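Local coordinates for D-alanyl-D-alanine carboxypeptidase DacD (Escherichia coli, PDB 5FSR), which removes the terminal D-alanine from peptidoglycan precursor peptides in cell wall biogenesis, as a serine-type penicillin-binding DD-carboxypeptidase, at residues 37-41 against 52-56. Numbering follows the deposited sequence.
Sequences AGSWV and TAGNE
The indole of Trp-40 lies flat over the backbone of Gly-54, the residue it pairs with in the antiparallel beta hairpin of strands 39-44 and 50-54. Gly-54 CA sits 3.5 Å from the centroid of the six-membered ring and 7° off its normal, a CH-pi contact over the ring face. A chi1 of 66° sets CG between backbone N and carbonyl carbon and swings the ring across the neighbouring strand. Beneath the ring the pair is hydrogen-bonded both ways, Trp-40 N to Gly-54 O (3.0 Å) and Gly-54 N to Trp-40 O (3.0 Å). On the other face of the sheet, which helix 182-193 packs against, Val-41 CG2 meets Glu-56 CB at 3.5 Å, their side chains crossing at about a right angle. Strand 50-54 is an edge strand of the five-stranded antiparallel sheet; on the far side of strand 39-44, Gly-38 and Ser-39 form a classic bulge opposite Met-260. Past the last bridge, Asn-55 ND2, also bonded to Gln-58 OE1, donates a long, bent hydrogen bond to Gly-38 O (3.3 Å), and Ser-39 OG donates to Asn-55 O at 2.9 Å from above the carbonyl plane.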
loop_
_atom_site.group_PDB
_atom_site.type_symbol
_atom_site.label_atom_id
_atom_site.label_comp_id
_atom_site.label_asym_id
_atom_site.label_seq_id
_atom_site.Cartn_x
_atom_site.Cartn_y
_atom_site.Cartn_z
ATOM N N ALA A 37 11.147 -9.473 12.872
ATOM C CA ALA A 37 10.577 -8.095 12.975
ATOM C C ALA A 37 9.466 -8.040 14.016
ATOM O O ALA A 37 9.002 -9.055 14.503
ATOM C CB ALA A 37 10.054 -7.608 11.633
ATOM N N GLY A 38 9.055 -6.838 14.373
ATOM C CA GLY A 38 7.937 -6.659 15.280
ATOM C C GLY A 38 6.628 -7.227 14.725
ATOM O O GLY A 38 5.919 -7.906 15.424
ATOM N N SER A 39 6.332 -6.940 13.464
ATOM C CA SER A 39 5.062 -7.241 12.829
ATOM C C SER A 39 5.243 -7.430 11.346
ATOM O O SER A 39 6.205 -6.905 10.771
ATOM C CB SER A 39 4.093 -6.097 13.051
ATOM O OG SER A 39 3.894 -5.933 14.436
ATOM N N TRP A 40 4.337 -8.208 10.730
ATOM C CA TRP A 40 4.361 -8.439 9.272
ATOM C C TRP A 40 3.037 -8.948 8.679
ATOM O O TRP A 40 2.229 -9.584 9.353
ATOM C CB TRP A 40 5.530 -9.322 8.848
ATOM C CG TRP A 40 5.466 -10.757 9.353
ATOM C CD1 TRP A 40 5.068 -11.846 8.642
ATOM C CD2 TRP A 40 5.803 -11.238 10.672
ATOM N NE1 TRP A 40 5.147 -12.972 9.425
ATOM C CE2 TRP A 40 5.593 -12.630 10.671
ATOM C CE3 TRP A 40 6.262 -10.623 11.850
ATOM C CZ2 TRP A 40 5.830 -13.426 11.797
ATOM C CZ3 TRP A 40 6.503 -11.418 12.987
ATOM C CH2 TRP A 40 6.282 -12.807 12.948
ATOM N N VAL A 41 2.843 -8.613 7.411
ATOM C CA VAL A 41 1.716 -9.015 6.614
ATOM C C VAL A 41 2.236 -9.239 5.177
ATOM O O VAL A 41 2.916 -8.371 4.623
ATOM C CB VAL A 41 0.627 -7.924 6.647
ATOM C CG1 VAL A 41 -0.473 -8.192 5.611
ATOM C CG2 VAL A 41 0.021 -7.848 8.031
ATOM N N THR A 52 0.557 -14.835 5.017
ATOM C CA THR A 52 1.093 -15.039 6.380
ATOM C C THR A 52 1.184 -13.696 7.117
ATOM O O THR A 52 1.138 -12.629 6.492
ATOM C CB THR A 52 2.453 -15.790 6.383
ATOM O OG1 THR A 52 2.763 -16.259 7.706
ATOM C CG2 THR A 52 3.599 -14.924 5.817
ATOM N N ALA A 53 1.298 -13.745 8.441
ATOM C CA ALA A 53 1.239 -12.540 9.259
ATOM C C ALA A 53 1.576 -12.790 10.720
ATOM O O ALA A 53 1.145 -13.774 11.264
ATOM C CB ALA A 53 -0.141 -11.893 9.171
ATOM N N GLY A 54 2.351 -11.886 11.335
ATOM C CA GLY A 54 2.650 -11.916 12.771
ATOM C C GLY A 54 2.336 -10.568 13.393
ATOM O O GLY A 54 2.690 -9.555 12.813
ATOM N N ASN A 55 1.638 -10.560 14.533
ATOM C CA ASN A 55 1.399 -9.361 15.340
ATOM C C ASN A 55 0.868 -8.187 14.475
ATOM O O ASN A 55 1.266 -7.022 14.621
ATOM C CB ASN A 55 2.715 -9.006 16.084
ATOM C CG ASN A 55 2.538 -7.939 17.172
ATOM O OD1 ASN A 55 1.422 -7.563 17.529
ATOM N ND2 ASN A 55 3.670 -7.460 17.728
ATOM N N GLU A 56 -0.030 -8.522 13.556
ATOM C CA GLU A 56 -0.390 -7.605 12.484
ATOM C C GLU A 56 -1.280 -6.426 12.887
ATOM O O GLU A 56 -1.394 -5.454 12.103
ATOM C CB GLU A 56 -1.045 -8.337 11.334
ATOM C CG GLU A 56 -2.418 -8.909 11.656
ATOM C CD GLU A 56 -2.414 -10.413 11.878
ATOM O OE1 GLU A 56 -1.401 -10.922 12.417
ATOM O OE2 GLU A 56 -3.430 -11.059 11.527
#